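Local coordinates for protein cytochrome P450 (Novosphingobium aromaticivorans, PDB 3OFT) that belongs to the cytochrome P450 family of haem proteins and carries a protoporphyrin IX containing iron within a chain richer in helix than in strand, at residues A[12-17]-A[30-35]; A[51-56]-A[312-317]. All coordinates share one frame; numbering follows the deposited sequence.

Interaction 1 (A[12-17]-A[30-35]); sequences VDFDIF and WKTLLD
An aromatic pair, F14 set edge-to-face against W30, joins the loop after the edge strand 11-12 to the end of helix 26-31 and the 3-10 turn that follows it. The ring centroid of F14 lies 4.8 Å from that of the six-membered ring of W30, with the planes inclined at 54°. The CE2 corner of F14 presses onto the indole face, 3.7 Å from CH2 of W30. L33 covers a face of the phenyl ring: its CD1 stands 4.1 Å above the centroid, almost on the normal, a CH-pi contact. With CG anti to the backbone N (chi1 -159°), F14 turns its edge to the indole and a face to L33. Aromatic and branched aliphatic groups suit this buried place, and I50 of strand 48-51 touches both F14 and L33. I16 brings CG2 within 3.8 Å of CH2 of W30. NE1 of W30 donates to a water at 3.0 Å, in the indole plane, and that water donates to the backbone O of I16, so both polar atoms are satisfied. Within the loop, OD2 of D15 accepts from the backbone N of F17 in an Asx turn and also bonds ND2 of N45. The whole is a small hydrophobic cluster packing an N-terminal helix against the mixed sheet of a P450.

Interaction 2 (A[51-56]-A[312-317]); sequences AARGDV and NLDPAS
D314 reaches the first turn of helix 54-62 through a straight hydrogen bond: the backbone N of G54 donates to OD2 of D314 over 2.7 Å, at 164°, and OD2 receives it on its anti lone pair. This is the tight part of the contact. A carboxylate suits the place, since its negative charge faces a helix N-terminus, whose amides probably stabilise it. G54 has no side chain, and the loop closes in directly on its backbone; OG of S317 sits 3.4 Å from CA of G54. The other oxygen of D314, OD1, accepts from the backbone N of A316 at 2.8 Å, from above the carboxylate plane, in an Asx turn that helps fix how the group is rotated. CG of D314 lies anti to its own backbone N (chi1 177°), carrying OD2 across to the helix.

The outer side is looser and wetter. A water donates to OD2 of D314, hydrogen-bonds OG of S317, and accepts a weak bond from the backbone N of D55. R53, at the N-cap position, lays CG alongside OD2 of D314 but sends its guanidinium elsewhere: NH1 forms a salt bridge with OD2 of the exposed D55, whose carboxylate is less surely placed, while NH2 pairs with D294. The arrangement is characteristic of a helix N-terminus whose first-turn amide is met by a carboxylate from a sequence-distant loop, here following helix 309-312.

Interactions 1 and 2 lie on the same side of the chain's centre, their centres 13 Å apart, and border one another. Interaction 1 is mostly buried and apolar, joining neighbouring parts of the N-terminal region; interaction 2 is partly buried and polar, bringing together segments 256 residues apart. Packing of rings and methyl groups serves the first, whereas charge, a helix start and water serve the second. The segment 30-35 connects them: NZ of K31 probably hydrogen-bonds O of L313, and the side chains of L33 and L34 pack on A52, L34 also touching D314. Both contacts border the mixed sheet, through strand 48-51, whose I50 packs on F14 and L33 and whose last residue, A51, opens segment 51-56.

Interaction 1 (A[12-17]-A[30-35])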
ATOM      1  N   VAL A  12      -1.012 -15.166 -21.832  1.00 18.67           N
ATOM      2  CA  VAL A  12      -2.092 -15.485 -20.884  1.00 18.14           C
ATOM      3  C   VAL A  12      -3.207 -14.466 -21.064  1.00 18.83           C
ATOM      4  O   VAL A  12      -3.007 -13.442 -21.679  1.00 17.47           O
ATOM      5  CB  VAL A  12      -1.636 -15.475 -19.399  1.00 17.64           C
ATOM      6  CG1 VAL A  12      -0.546 -16.496 -19.135  1.00 17.89           C
ATOM      7  CG2 VAL A  12      -1.178 -14.062 -18.967  1.00 18.12           C
ATOM      8  N   ASP A  13      -4.378 -14.721 -20.503  1.00 19.44           N
ATOM      9  CA  ASP A  13      -5.403 -13.693 -20.530  1.00 21.21           C
ATOM     10  C   ASP A  13      -5.704 -13.121 -19.129  1.00 20.49           C
ATOM     11  O   ASP A  13      -6.675 -12.363 -18.938  1.00 22.34           O
ATOM     12  CB  ASP A  13      -6.652 -14.247 -21.202  1.00 22.04           C
ATOM     13  CG  ASP A  13      -7.300 -15.339 -20.391  1.00 27.25           C
ATOM     14  OD1 ASP A  13      -8.453 -15.726 -20.713  1.00 34.21           O
ATOM     15  OD2 ASP A  13      -6.657 -15.829 -19.436  1.00 31.94           O
ATOM     16  N   PHE A  14      -4.870 -13.474 -18.161  1.00 19.20           N
ATOM     17  CA  PHE A  14      -4.924 -12.932 -16.785  1.00 17.98           C
ATOM     18  C   PHE A  14      -5.308 -11.450 -16.676  1.00 17.48           C
ATOM     19  O   PHE A  14      -4.577 -10.590 -17.171  1.00 17.42           O
ATOM     20  CB  PHE A  14      -3.563 -13.159 -16.114  1.00 18.48           C
ATOM     21  CG  PHE A  14      -3.597 -13.125 -14.607  1.00 17.86           C
ATOM     22  CD1 PHE A  14      -3.798 -14.307 -13.869  1.00 19.01           C
ATOM     23  CD2 PHE A  14      -3.378 -11.931 -13.920  1.00 17.71           C
ATOM     24  CE1 PHE A  14      -3.788 -14.289 -12.484  1.00 17.16           C
ATOM     25  CE2 PHE A  14      -3.407 -11.896 -12.515  1.00 16.90           C
ATOM     26  CZ  PHE A  14      -3.583 -13.102 -11.801  1.00 18.29           C
ATOM     27  N   ASP A  15      -6.445 -11.161 -16.018  1.00 16.62           N
ATOM     28  CA  ASP A  15      -6.916  -9.802 -15.769  1.00 16.54           C
ATOM     29  C   ASP A  15      -6.473  -9.361 -14.371  1.00 15.54           C
ATOM     30  O   ASP A  15      -7.012  -9.838 -13.375  1.00 13.12           O
ATOM     31  CB  ASP A  15      -8.446  -9.753 -15.846  1.00 16.90           C
ATOM     32  CG  ASP A  15      -9.025  -8.385 -15.510  1.00 20.06           C
ATOM     33  OD1 ASP A  15     -10.274  -8.320 -15.530  1.00 22.30           O
ATOM     34  OD2 ASP A  15      -8.300  -7.381 -15.215  1.00 16.41           O
ATOM     35  N   ILE A  16      -5.512  -8.440 -14.299  1.00 15.14           N
ATOM     36  CA  ILE A  16      -4.986  -7.988 -12.997  1.00 15.82           C
ATOM     37  C   ILE A  16      -6.006  -7.328 -12.055  1.00 15.97           C
ATOM     38  O   ILE A  16      -5.824  -7.322 -10.813  1.00 15.71           O
ATOM     39  CB  ILE A  16      -3.734  -7.104 -13.200  1.00 16.00           C
ATOM     40  CG1 ILE A  16      -4.131  -5.823 -13.954  1.00 17.88           C
ATOM     41  CG2 ILE A  16      -2.649  -7.969 -13.875  1.00 15.83           C
ATOM     42  CD1 ILE A  16      -2.985  -5.061 -14.638  1.00 22.30           C
ATOM     43  N   PHE A  17      -7.097  -6.822 -12.622  1.00 15.61           N
ATOM     44  CA  PHE A  17      -8.177  -6.241 -11.840  1.00 18.03           C
ATOM     45  C   PHE A  17      -9.130  -7.278 -11.245  1.00 19.69           C
ATOM     46  O   PHE A  17      -9.813  -6.980 -10.275  1.00 20.18           O
ATOM     47  CB  PHE A  17      -8.932  -5.152 -12.637  1.00 17.62           C
ATOM     48  CG  PHE A  17      -8.055  -3.993 -13.032  1.00 18.48           C
ATOM     49  CD1 PHE A  17      -7.638  -3.065 -12.085  1.00 19.26           C
ATOM     50  CD2 PHE A  17      -7.614  -3.846 -14.351  1.00 19.05           C
ATOM     51  CE1 PHE A  17      -6.821  -1.986 -12.440  1.00 21.39           C
ATOM     52  CE2 PHE A  17      -6.783  -2.773 -14.716  1.00 20.85           C
ATOM     53  CZ  PHE A  17      -6.390  -1.839 -13.766  1.00 21.35           C
ATOM     54  N   TRP A  30      -3.154 -14.986  -7.334  1.00 11.67           N
ATOM     55  CA  TRP A  30      -1.892 -14.571  -7.936  1.00 10.75           C
ATOM     56  C   TRP A  30      -0.888 -15.702  -8.054  1.00 11.51           C
ATOM     57  O   TRP A  30      -0.193 -15.829  -9.069  1.00 11.28           O
ATOM     58  CB  TRP A  30      -1.308 -13.429  -7.101  1.00 10.06           C
ATOM     59  CG  TRP A  30      -1.846 -12.132  -7.576  1.00 10.84           C
ATOM     60  CD1 TRP A  30      -2.879 -11.385  -7.029  1.00 12.16           C
ATOM     61  CD2 TRP A  30      -1.428 -11.454  -8.752  1.00 11.61           C
ATOM     62  NE1 TRP A  30      -3.096 -10.258  -7.815  1.00 11.69           N
ATOM     63  CE2 TRP A  30      -2.215 -10.277  -8.870  1.00 13.55           C
ATOM     64  CE3 TRP A  30      -0.447 -11.723  -9.726  1.00 10.61           C
ATOM     65  CZ2 TRP A  30      -2.025  -9.342  -9.919  1.00 10.71           C
ATOM     66  CZ3 TRP A  30      -0.283 -10.811 -10.776  1.00 12.03           C
ATOM     67  CH2 TRP A  30      -1.057  -9.639 -10.857  1.00 12.35           C
ATOM     68  N   LYS A  31      -0.827 -16.539  -7.025  1.00 11.34           N
ATOM     69  CA  LYS A  31       0.122 -17.652  -7.031  1.00 13.48           C
ATOM     70  C   LYS A  31      -0.104 -18.710  -8.119  1.00 14.17           C
ATOM     71  O   LYS A  31       0.815 -19.480  -8.407  1.00 14.04           O
ATOM     72  CB  LYS A  31       0.218 -18.320  -5.641  1.00 13.71           C
ATOM     73  CG  LYS A  31       1.081 -17.482  -4.681  1.00 16.32           C
ATOM     74  CD  LYS A  31       1.237 -18.127  -3.304  1.00 19.76           C
ATOM     75  CE  LYS A  31       2.170 -19.337  -3.355  1.00 22.73           C
ATOM     76  NZ  LYS A  31       2.965 -19.501  -2.072  1.00 22.80           N
ATOM     77  N   THR A  32      -1.286 -18.729  -8.730  1.00 14.09           N
ATOM     78  CA  THR A  32      -1.524 -19.589  -9.901  1.00 15.03           C
ATOM     79  C   THR A  32      -0.464 -19.339 -10.981  1.00 15.47           C
ATOM     80  O   THR A  32      -0.095 -20.271 -11.728  1.00 13.97           O
ATOM     81  CB  THR A  32      -2.890 -19.370 -10.540  1.00 15.77           C
ATOM     82  OG1 THR A  32      -2.995 -18.003 -10.988  1.00 16.30           O
ATOM     83  CG2 THR A  32      -3.989 -19.658  -9.548  1.00 15.43           C
ATOM     84  N   LEU A  33       0.050 -18.106 -11.043  1.00 13.58           N
ATOM     85  CA  LEU A  33       1.039 -17.757 -12.058  1.00 13.84           C
ATOM     86  C   LEU A  33       2.412 -18.396 -11.844  1.00 13.69           C
ATOM     87  O   LEU A  33       3.214 -18.439 -12.762  1.00 14.66           O
ATOM     88  CB  LEU A  33       1.204 -16.222 -12.201  1.00 13.98           C
ATOM     89  CG  LEU A  33       0.048 -15.422 -12.813  1.00 14.09           C
ATOM     90  CD1 LEU A  33       0.448 -13.929 -12.864  1.00 13.49           C
ATOM     91  CD2 LEU A  33      -0.268 -15.931 -14.223  1.00 14.56           C
ATOM     92  N   LEU A  34       2.710 -18.836 -10.624  1.00 14.05           N
ATOM     93  CA  LEU A  34       3.974 -19.515 -10.368  1.00 16.68           C
ATOM     94  C   LEU A  34       4.094 -20.865 -11.113  1.00 18.02           C
ATOM     95  O   LEU A  34       5.226 -21.416 -11.273  1.00 18.82           O
ATOM     96  CB  LEU A  34       4.111 -19.759  -8.870  1.00 16.17           C
ATOM     97  CG  LEU A  34       4.852 -18.726  -8.007  1.00 18.55           C
ATOM     98  CD1 LEU A  34       5.261 -17.431  -8.614  1.00 14.01           C
ATOM     99  CD2 LEU A  34       4.349 -18.622  -6.507  1.00 16.31           C
ATOM    100  N   ASP A  35       2.956 -21.379 -11.565  1.00 19.59           N
ATOM    101  CA  ASP A  35       2.923 -22.626 -12.364  1.00 22.06           C
ATOM    102  C   ASP A  35       3.260 -22.447 -13.850  1.00 22.00           C
ATOM    103  O   ASP A  35       3.311 -23.436 -14.612  1.00 22.88           O
ATOM    104  CB  ASP A  35       1.566 -23.324 -12.240  1.00 22.97           C
ATOM    105  CG  ASP A  35       1.209 -23.674 -10.803  1.00 29.79           C
ATOM    106  OD1 ASP A  35       0.003 -23.896 -10.531  1.00 34.50           O
ATOM    107  OD2 ASP A  35       2.120 -23.696  -9.942  1.00 33.59           O
TER
HETATM  108  O   HOH W   1      -4.821  -7.867  -8.306  1.00  9.87           O

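Interaction 2 (A[51-56]-A[312-317])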
ATOM      1  N   ALA A  51       5.224  -9.833 -14.468  1.00 10.96           N
ATOM      2  CA  ALA A  51       6.346 -10.580 -13.900  1.00 11.30           C
ATOM      3  C   ALA A  51       5.741 -11.653 -12.987  1.00 12.67           C
ATOM      4  O   ALA A  51       4.928 -11.328 -12.142  1.00 13.38           O
ATOM      5  CB  ALA A  51       7.265  -9.669 -13.144  1.00 11.77           C
ATOM      6  N   ALA A  52       6.129 -12.920 -13.178  1.00 13.67           N
ATOM      7  CA  ALA A  52       5.400 -14.044 -12.610  1.00 14.31           C
ATOM      8  C   ALA A  52       6.299 -15.027 -11.867  1.00 14.54           C
ATOM      9  O   ALA A  52       5.930 -16.175 -11.653  1.00 16.93           O
ATOM     10  CB  ALA A  52       4.583 -14.755 -13.707  1.00 14.08           C
ATOM     11  N   ARG A  53       7.480 -14.572 -11.495  1.00 14.69           N
ATOM     12  CA  ARG A  53       8.379 -15.371 -10.646  1.00 14.09           C
ATOM     13  C   ARG A  53       9.183 -14.404  -9.830  1.00 12.65           C
ATOM     14  O   ARG A  53       9.526 -13.297 -10.297  1.00 10.95           O
ATOM     15  CB  ARG A  53       9.328 -16.214 -11.506  1.00 13.96           C
ATOM     16  CG  ARG A  53      10.143 -17.275 -10.718  1.00 18.73           C
ATOM     17  CD  ARG A  53      11.541 -17.379 -11.351  1.00 25.24           C
ATOM     18  NE  ARG A  53      11.366 -17.801 -12.709  1.00 25.30           N
ATOM     19  CZ  ARG A  53      12.100 -17.468 -13.757  1.00 23.85           C
ATOM     20  NH1 ARG A  53      13.156 -16.674 -13.686  1.00 26.29           N
ATOM     21  NH2 ARG A  53      11.737 -17.967 -14.903  1.00 24.85           N
ATOM     22  N   GLY A  54       9.521 -14.830  -8.612  1.00 11.86           N
ATOM     23  CA  GLY A  54      10.154 -13.945  -7.649  1.00 12.72           C
ATOM     24  C   GLY A  54      11.355 -13.186  -8.150  1.00 13.32           C
ATOM     25  O   GLY A  54      11.450 -11.990  -7.935  1.00 12.05           O
ATOM     26  N   ASP A  55      12.307 -13.877  -8.768  1.00 13.23           N
ATOM     27  CA  ASP A  55      13.545 -13.202  -9.169  1.00 14.71           C
ATOM     28  C   ASP A  55      13.315 -12.153 -10.264  1.00 13.57           C
ATOM     29  O   ASP A  55      13.999 -11.137 -10.289  1.00 15.26           O
ATOM     30  CB  ASP A  55      14.625 -14.189  -9.645  1.00 15.81           C
ATOM     31  CG  ASP A  55      14.161 -15.049 -10.794  1.00 20.10           C
ATOM     32  OD1 ASP A  55      13.147 -15.741 -10.632  1.00 26.88           O
ATOM     33  OD2 ASP A  55      14.802 -15.061 -11.868  1.00 27.45           O
ATOM     34  N   VAL A  56      12.330 -12.397 -11.133  1.00 12.49           N
ATOM     35  CA  VAL A  56      11.966 -11.469 -12.206  1.00 11.06           C
ATOM     36  C   VAL A  56      11.285 -10.233 -11.620  1.00 10.23           C
ATOM     37  O   VAL A  56      11.653  -9.116 -11.948  1.00 10.13           O
ATOM     38  CB  VAL A  56      11.067 -12.172 -13.278  1.00 11.41           C
ATOM     39  CG1 VAL A  56      10.698 -11.190 -14.394  1.00 11.92           C
ATOM     40  CG2 VAL A  56      11.832 -13.384 -13.872  1.00 12.16           C
ATOM     41  N   ASN A 312       7.528 -12.146  -2.515  1.00  9.31           N
ATOM     42  CA  ASN A 312       7.417 -12.604  -1.115  1.00  8.73           C
ATOM     43  C   ASN A 312       6.943 -14.028  -0.927  1.00  8.80           C
ATOM     44  O   ASN A 312       7.457 -14.726  -0.057  1.00  8.71           O
ATOM     45  CB  ASN A 312       6.507 -11.729  -0.293  1.00  7.10           C
ATOM     46  CG  ASN A 312       7.057 -10.333  -0.108  1.00  7.48           C
ATOM     47  OD1 ASN A 312       7.827  -9.826  -0.941  1.00  9.45           O
ATOM     48  ND2 ASN A 312       6.666  -9.701   0.991  1.00  9.74           N
ATOM     49  N   LEU A 313       5.959 -14.450  -1.704  1.00  8.05           N
ATOM     50  CA  LEU A 313       5.370 -15.756  -1.462  1.00  9.27           C
ATOM     51  C   LEU A 313       5.799 -16.847  -2.456  1.00 10.63           C
ATOM     52  O   LEU A 313       5.137 -17.897  -2.538  1.00 11.36           O
ATOM     53  CB  LEU A 313       3.834 -15.639  -1.399  1.00  8.96           C
ATOM     54  CG  LEU A 313       3.294 -14.694  -0.300  1.00  8.53           C
ATOM     55  CD1 LEU A 313       1.792 -14.842  -0.241  1.00  8.47           C
ATOM     56  CD2 LEU A 313       3.914 -14.985   1.123  1.00 10.77           C
ATOM     57  N   ASP A 314       6.856 -16.591  -3.224  1.00 10.63           N
ATOM     58  CA  ASP A 314       7.346 -17.536  -4.236  1.00 12.17           C
ATOM     59  C   ASP A 314       8.324 -18.427  -3.447  1.00 13.36           C
ATOM     60  O   ASP A 314       9.347 -17.912  -2.953  1.00 13.69           O
ATOM     61  CB  ASP A 314       8.115 -16.799  -5.345  1.00 11.46           C
ATOM     62  CG  ASP A 314       8.722 -17.757  -6.414  1.00 17.44           C
ATOM     63  OD1 ASP A 314       8.715 -18.993  -6.191  1.00 14.64           O
ATOM     64  OD2 ASP A 314       9.162 -17.264  -7.498  1.00 20.12           O
ATOM     65  N   PRO A 315       7.985 -19.722  -3.290  1.00 14.91           N
ATOM     66  CA  PRO A 315       8.866 -20.666  -2.564  1.00 16.61           C
ATOM     67  C   PRO A 315      10.270 -20.775  -3.172  1.00 17.48           C
ATOM     68  O   PRO A 315      11.214 -21.175  -2.487  1.00 18.31           O
ATOM     69  CB  PRO A 315       8.122 -22.004  -2.617  1.00 16.05           C
ATOM     70  CG  PRO A 315       6.979 -21.855  -3.532  1.00 17.91           C
ATOM     71  CD  PRO A 315       6.821 -20.390  -3.925  1.00 14.82           C
ATOM     72  N   ALA A 316      10.417 -20.358  -4.424  1.00 16.68           N
ATOM     73  CA  ALA A 316      11.744 -20.314  -5.015  1.00 17.25           C
ATOM     74  C   ALA A 316      12.590 -19.110  -4.522  1.00 17.17           C
ATOM     75  O   ALA A 316      13.816 -19.144  -4.606  1.00 17.00           O
ATOM     76  CB  ALA A 316      11.666 -20.409  -6.545  1.00 17.80           C
ATOM     77  N   SER A 317      11.942 -18.079  -3.963  1.00 16.05           N
ATOM     78  CA  SER A 317      12.656 -16.917  -3.404  1.00 15.40           C
ATOM     79  C   SER A 317      12.801 -16.938  -1.881  1.00 15.33           C
ATOM     80  O   SER A 317      13.739 -16.354  -1.326  1.00 14.96           O
ATOM     81  CB  SER A 317      11.957 -15.592  -3.820  1.00 15.65           C
ATOM     82  OG  SER A 317      11.969 -15.432  -5.226  1.00 14.96           O
TER
HETATM   83  O   HOH W   2      11.590 -16.854  -7.572  1.00 22.09           O